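Local coordinates for extracellular ligand-binding receptor (Desulfohalobium retbaense DSM 5692, PDB 5ERE), which carries ketoleucine in a periplasmic-binding-protein region and cytosine in a Cache-like sensor region, and probably acts as an extracellular receptor in signalling, at residues A[409-414]-A[425-430]; A[435-440]-A[452-457]. All blocks are in the same frame, centred on the assembly; numbering follows the deposited sequence.

Interaction 1. Residues A[409-414]-A[425-430]. With CYT (6-aminopyrimidin-2(1H)-one), chain C.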
loop_
_atom_site.group_PDB
_atom_site.type_symbol
_atom_site.label_atom_id
_atom_site.label_comp_id
_atom_site.label_asym_id
_atom_site.label_seq_id
_atom_site.Cartn_x
_atom_site.Cartn_y
_atom_site.Cartn_z
ATOM N N GLN A 409 28.545 -9.466 -26.228
ATOM C CA GLN A 409 27.560 -8.734 -25.437
ATOM C C GLN A 409 28.050 -7.283 -25.238
ATOM O O GLN A 409 29.227 -7.031 -24.972
ATOM C CB GLN A 409 27.291 -9.443 -24.100
ATOM C CG GLN A 409 26.568 -10.789 -24.284
ATOM C CD GLN A 409 26.124 -11.465 -22.977
ATOM O OE1 GLN A 409 26.324 -10.950 -21.871
ATOM N NE2 GLN A 409 25.542 -12.643 -23.113
ATOM N N GLU A 410 27.143 -6.338 -25.383
ATOM C CA GLU A 410 27.554 -4.922 -25.471
ATOM C C GLU A 410 28.374 -4.475 -24.230
ATOM O O GLU A 410 29.388 -3.790 -24.370
ATOM C CB GLU A 410 26.320 -4.031 -25.691
ATOM C CG GLU A 410 25.338 -3.884 -24.520
ATOM C CD GLU A 410 25.797 -2.842 -23.501
ATOM O OE1 GLU A 410 25.369 -2.928 -22.329
ATOM O OE2 GLU A 410 26.596 -1.946 -23.870
ATOM N N GLN A 411 27.969 -4.899 -23.030
ATOM C CA GLN A 411 28.694 -4.522 -21.798
ATOM C C GLN A 411 30.073 -5.155 -21.712
ATOM O O GLN A 411 30.987 -4.580 -21.112
ATOM C CB GLN A 411 27.882 -4.880 -20.545
ATOM C CG GLN A 411 27.980 -6.338 -20.025
ATOM C CD GLN A 411 27.171 -7.308 -20.876
ATOM O OE1 GLN A 411 26.734 -6.966 -21.965
ATOM N NE2 GLN A 411 26.910 -8.498 -20.341
ATOM N N ILE A 412 30.220 -6.336 -22.309
ATOM C CA ILE A 412 31.462 -7.094 -22.256
ATOM C C ILE A 412 32.495 -6.429 -23.175
ATOM O O ILE A 412 33.680 -6.339 -22.862
ATOM C CB ILE A 412 31.252 -8.585 -22.687
ATOM C CG1 ILE A 412 30.374 -9.341 -21.688
ATOM C CG2 ILE A 412 32.585 -9.296 -22.903
ATOM C CD1 ILE A 412 30.967 -9.509 -20.323
ATOM N N ILE A 413 32.036 -5.986 -24.329
ATOM C CA ILE A 413 32.865 -5.193 -25.213
ATOM C C ILE A 413 33.394 -3.962 -24.492
ATOM O O ILE A 413 34.597 -3.662 -24.530
ATOM C CB ILE A 413 32.049 -4.795 -26.468
ATOM C CG1 ILE A 413 31.703 -6.063 -27.265
ATOM C CG2 ILE A 413 32.824 -3.835 -27.341
ATOM C CD1 ILE A 413 30.681 -5.854 -28.441
ATOM N N ARG A 414 32.504 -3.260 -23.807
ATOM C CA ARG A 414 32.886 -2.018 -23.156
ATOM C C ARG A 414 33.891 -2.263 -22.048
ATOM O O ARG A 414 34.843 -1.511 -21.885
ATOM C CB ARG A 414 31.656 -1.315 -22.617
ATOM C CG ARG A 414 30.786 -0.766 -23.744
ATOM C CD ARG A 414 29.697 0.138 -23.246
ATOM N NE ARG A 414 28.594 -0.562 -22.578
ATOM C CZ ARG A 414 28.299 -0.467 -21.280
ATOM N NH1 ARG A 414 29.010 0.302 -20.464
ATOM N NH2 ARG A 414 27.269 -1.134 -20.796
ATOM N N GLN A 425 22.930 -2.841 -20.455
ATOM C CA GLN A 425 21.548 -2.632 -20.851
ATOM C C GLN A 425 20.800 -3.938 -20.590
ATOM O O GLN A 425 21.433 -4.949 -20.402
ATOM C CB GLN A 425 21.452 -2.291 -22.348
ATOM C CG GLN A 425 22.283 -1.144 -22.836
ATOM C CD GLN A 425 21.845 0.203 -22.254
ATOM O OE1 GLN A 425 20.721 0.354 -21.757
ATOM N NE2 GLN A 425 22.737 1.185 -22.311
ATOM N N ALA A 426 19.473 -3.919 -20.636
ATOM C CA ALA A 426 18.670 -5.144 -20.509
ATOM C C ALA A 426 18.712 -5.967 -21.797
ATOM O O ALA A 426 18.100 -5.601 -22.789
ATOM C CB ALA A 426 17.242 -4.785 -20.153
ATOM N N ILE A 427 19.473 -7.051 -21.794
ATOM C CA ILE A 427 19.735 -7.814 -23.011
ATOM C C ILE A 427 19.482 -9.279 -22.700
ATOM O O ILE A 427 19.389 -9.661 -21.538
ATOM C CB ILE A 427 21.197 -7.631 -23.542
ATOM C CG1 ILE A 427 22.228 -8.072 -22.462
ATOM C CG2 ILE A 427 21.462 -6.167 -23.989
ATOM C CD1 ILE A 427 23.688 -8.121 -22.953
ATOM N N LYS A 428 19.361 -10.091 -23.741
ATOM C CA LYS A 428 19.141 -11.537 -23.576
ATOM C C LYS A 428 20.425 -12.212 -23.082
ATOM O O LYS A 428 21.499 -12.088 -23.670
ATOM C CB LYS A 428 18.654 -12.160 -24.892
ATOM C CG LYS A 428 18.322 -13.669 -24.819
ATOM C CD LYS A 428 17.005 -13.965 -24.090
ATOM C CE LYS A 428 16.676 -15.463 -24.109
ATOM N NZ LYS A 428 16.268 -15.980 -25.458
HETATM N N MSE A 429 20.311 -12.903 -21.962
HETATM C CA MSE A 429 21.450 -13.569 -21.354
HETATM C C MSE A 429 21.459 -15.065 -21.760
HETATM O O MSE A 429 20.407 -15.598 -22.103
HETATM C CB MSE A 429 21.369 -13.408 -19.840
HETATM C CG MSE A 429 21.319 -11.962 -19.371
HETATM SE SE MSE A 429 23.044 -11.075 -19.671
HETATM C CE MSE A 429 22.524 -9.236 -19.171
ATOM N N VAL A 430 22.617 -15.735 -21.704
ATOM C CA VAL A 430 22.684 -17.178 -22.045
ATOM C C VAL A 430 21.796 -18.008 -21.140
ATOM O O VAL A 430 21.393 -19.123 -21.503
ATOM C CB VAL A 430 24.126 -17.761 -21.969
ATOM C CG1 VAL A 430 25.006 -17.176 -23.044
ATOM C CG2 VAL A 430 24.748 -17.566 -20.593
HETATM N N3 CYT C . 25.231 -14.264 -18.402
HETATM C C4 CYT C . 25.925 -13.906 -17.322
HETATM N N1 CYT C . 26.230 -12.480 -19.623
HETATM C C2 CYT C . 25.357 -13.574 -19.572
HETATM O O2 CYT C . 24.687 -13.872 -20.586
HETATM N N4 CYT C . 25.760 -14.647 -16.190
HETATM C C5 CYT C . 26.828 -12.787 -17.351
HETATM C C6 CYT C . 26.950 -12.110 -18.505
#

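Interaction 2. Residues A[435-440]-A[452-457]. With CYT (6-aminopyrimidin-2(1H)-one), chain C.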
loop_
_atom_site.group_PDB
_atom_site.type_symbol
_atom_site.label_atom_id
_atom_site.label_comp_id
_atom_site.label_asym_id
_atom_site.label_seq_id
_atom_site.Cartn_x
_atom_site.Cartn_y
_atom_site.Cartn_z
ATOM N N GLY A 435 17.941 -9.746 -19.088
ATOM C CA GLY A 435 18.366 -9.313 -17.772
ATOM C C GLY A 435 19.403 -8.210 -17.824
ATOM O O GLY A 435 19.722 -7.675 -18.884
ATOM N N ILE A 436 19.942 -7.907 -16.650
ATOM C CA ILE A 436 20.935 -6.836 -16.450
ATOM C C ILE A 436 22.122 -7.377 -15.632
ATOM O O ILE A 436 21.912 -8.000 -14.592
ATOM C CB ILE A 436 20.319 -5.611 -15.727
ATOM C CG1 ILE A 436 19.277 -4.944 -16.627
ATOM C CG2 ILE A 436 21.412 -4.585 -15.352
ATOM C CD1 ILE A 436 18.367 -3.983 -15.887
ATOM N N ASP A 437 23.319 -7.199 -16.205
ATOM C CA ASP A 437 24.618 -7.693 -15.744
ATOM C C ASP A 437 25.483 -6.556 -15.180
ATOM O O ASP A 437 25.671 -5.536 -15.848
ATOM C CB ASP A 437 25.338 -8.362 -16.938
ATOM C CG ASP A 437 26.687 -8.999 -16.557
ATOM O OD1 ASP A 437 26.894 -9.345 -15.385
ATOM O OD2 ASP A 437 27.543 -9.167 -17.451
ATOM N N LEU A 438 25.994 -6.709 -13.959
ATOM C CA LEU A 438 26.978 -5.773 -13.410
ATOM C C LEU A 438 28.323 -6.467 -13.346
ATOM O O LEU A 438 28.444 -7.521 -12.698
ATOM C CB LEU A 438 26.544 -5.282 -12.020
ATOM C CG LEU A 438 27.512 -4.418 -11.200
ATOM C CD1 LEU A 438 27.968 -3.201 -11.924
ATOM C CD2 LEU A 438 26.818 -4.015 -9.918
ATOM N N GLU A 439 29.321 -5.909 -14.032
ATOM C CA GLU A 439 30.660 -6.524 -14.076
ATOM C C GLU A 439 31.781 -5.610 -13.631
ATOM O O GLU A 439 31.791 -4.416 -13.931
ATOM C CB GLU A 439 30.996 -7.012 -15.478
ATOM C CG GLU A 439 29.980 -7.988 -16.081
ATOM C CD GLU A 439 30.596 -9.282 -16.655
ATOM O OE1 GLU A 439 31.806 -9.552 -16.456
ATOM O OE2 GLU A 439 29.844 -10.057 -17.298
ATOM N N HIS A 440 32.731 -6.180 -12.905
ATOM C CA HIS A 440 33.975 -5.482 -12.603
ATOM C C HIS A 440 35.137 -6.240 -13.221
ATOM O O HIS A 440 35.154 -7.479 -13.214
ATOM C CB HIS A 440 34.186 -5.326 -11.096
ATOM C CG HIS A 440 33.362 -4.243 -10.478
ATOM N ND1 HIS A 440 33.925 -3.145 -9.864
ATOM C CD2 HIS A 440 32.023 -4.074 -10.395
ATOM C CE1 HIS A 440 32.962 -2.362 -9.404
ATOM N NE2 HIS A 440 31.802 -2.902 -9.719
ATOM N N SER A 452 36.853 -10.740 -15.870
ATOM C CA SER A 452 35.854 -9.985 -15.129
ATOM C C SER A 452 34.994 -10.882 -14.272
ATOM O O SER A 452 34.889 -12.080 -14.517
ATOM C CB SER A 452 34.961 -9.189 -16.093
ATOM O OG SER A 452 34.307 -10.067 -17.010
ATOM N N VAL A 453 34.362 -10.261 -13.280
ATOM C CA VAL A 453 33.435 -10.935 -12.406
ATOM C C VAL A 453 32.102 -10.215 -12.471
ATOM O O VAL A 453 32.041 -8.970 -12.528
ATOM C CB VAL A 453 34.005 -11.021 -10.951
ATOM C CG1 VAL A 453 34.282 -9.640 -10.372
ATOM C CG2 VAL A 453 33.077 -11.802 -10.036
ATOM N N SER A 454 31.038 -11.021 -12.502
ATOM C CA SER A 454 29.656 -10.584 -12.804
ATOM C C SER A 454 28.579 -10.967 -11.771
ATOM O O SER A 454 28.642 -12.039 -11.157
ATOM C CB SER A 454 29.252 -11.172 -14.149
ATOM O OG SER A 454 27.840 -11.227 -14.327
ATOM N N VAL A 455 27.622 -10.067 -11.549
ATOM C CA VAL A 455 26.328 -10.424 -10.956
ATOM C C VAL A 455 25.290 -10.169 -12.023
ATOM O O VAL A 455 25.201 -9.061 -12.516
ATOM C CB VAL A 455 25.957 -9.611 -9.692
ATOM C CG1 VAL A 455 24.525 -9.909 -9.241
ATOM C CG2 VAL A 455 26.909 -9.953 -8.537
ATOM N N LEU A 456 24.543 -11.216 -12.367
ATOM C CA LEU A 456 23.383 -11.113 -13.227
ATOM C C LEU A 456 22.119 -11.044 -12.353
ATOM O O LEU A 456 21.889 -11.896 -11.493
ATOM C CB LEU A 456 23.346 -12.317 -14.192
ATOM C CG LEU A 456 22.035 -12.564 -14.925
ATOM C CD1 LEU A 456 21.706 -11.424 -15.855
ATOM C CD2 LEU A 456 22.093 -13.902 -15.711
ATOM N N THR A 457 21.293 -10.026 -12.557
ATOM C CA THR A 457 20.096 -9.857 -11.718
ATOM C C THR A 457 18.959 -10.813 -12.165
ATOM O O THR A 457 18.967 -11.307 -13.269
ATOM C CB THR A 457 19.583 -8.401 -11.737
ATOM O OG1 THR A 457 19.334 -8.022 -13.086
ATOM C CG2 THR A 457 20.602 -7.443 -11.139
HETATM N N3 CYT C . 25.231 -14.264 -18.402
HETATM C C4 CYT C . 25.925 -13.906 -17.322
HETATM N N1 CYT C . 26.230 -12.480 -19.623
HETATM C C2 CYT C . 25.357 -13.574 -19.572
HETATM O O2 CYT C . 24.687 -13.872 -20.586
HETATM N N4 CYT C . 25.760 -14.647 -16.190
HETATM C C5 CYT C . 26.828 -12.787 -17.351
HETATM C C6 CYT C . 26.950 -12.110 -18.505
#

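Interaction 1. Residues A[409-414]-A[425-430]
Glu410 and Gln425 make the direct polar link between the helix start at 409-414 and the chain at 425-430. The backbone N of Gln425 donates to Glu410 OE1 over 3.1 Å with an N-H...O angle of 169°, meeting that oxygen on its anti side and 29° out of the carboxylate plane. The syn side is taken by Arg414, whose guanidinium grips the carboxylate side-on: NE lies 2.8 Å from Glu410 OE2 in a salt bridge, while NH2 binds OE1. With CG between the backbone N and the carbonyl carbon (chi1 70°) and a bend one bond further out, the Glu410 carboxylate can serve both partners; Arg414 NH2 also reaches the carbonyl of Leu423.

Van der Waals contact centres on Ile427, whose CD1 lies 4.0 Å from Gln409 CB and 3.4 Å from Gln411 OE1. That amide oxygen is buried here with no polar partner in the model, whereas Gln411 NE2 donates both to Gln409 OE1 (2.9 Å) and to Asp437 OD2.

Cytosine joins the segments from the other end. Gln409, at the N-cap position, stretches its chain beyond CG and sets its amide beside the ring edge: NE2 donates to O2 of the base at 2.9 Å, and OE1 stands 2.7 Å from its N1. The backbone N of Val430 is a second donor to O2. The selenium of the selenomethionine Met429 lies over one ring face, SE being 3.4 Å from C2 of the base.

Two donors from different segments thus hold the cytosine carbonyl, and Gln411, in the second shell, restrains rotation of the Gln409 amide. In this Cache-like sensor region the chemistry is consistent with recognition of the base through its O2/N1 edge, with Glu431 OE1 a further partner.

Interaction 2. Residues A[435-440]-A[452-457]
The carboxylate of Glu439 lies across the CB of Ser454, its CD coming within 3.4 Å of that carbon. A turn at chi2 (-129°) brings OE1 to Ser452, whose OG donates to it at 2.6 Å, nearly in line with the C-O bond. Asp437 is on the same sheet face; its OD2 approaches cytosine C6 to 3.2 Å, and Leu456 CD2 stands 3.8 Å from N4 of the base. With an alanine in place of Glu439, the Ser452 hydroxyl would probably lose its acceptor, and a gap would be likely to open over Ser454 in the wall of the cytosine pocket.

The backbones form an antiparallel hairpin ladder: Leu438 with Val455 and His440 with Val453 are hydrogen-bonded pairs, Asp437 with Leu456 and Glu439 with Ser454 non-hydrogen-bonded ones. At its end Ile436 O accepts from both N and OG1 of Thr457.

Strands 427-428 and 422-423 flank 434-443, and strand 378-385 flanks 449-457. Leu438, His440 and Val455 pack on the long helix 324-357, where His440 NE2 binds Asp344, whereas Glu439 and Ser452 touch helix 410-418.

Overall arrangement
Helix 410-418 comes first along the chain, and interaction 1 closes the loop from its start through strand 422-423 to strand 427-428, ten residues lying between the segments. The chain then passes through Glu431, another cytosine-binding residue, into strand 434-443, and interaction 2 closes the hairpin with strand 449-457. The two contacts follow in series, neither nested nor crossing, with centres about 9 Å apart. They meet where Ile427 O faces Gly435 N, a probable hydrogen bond that joins strands 427-428 and 434-443 in one sheet. Together they tie helix, connecting loop and hairpin around a shared cytosine within the sensor region.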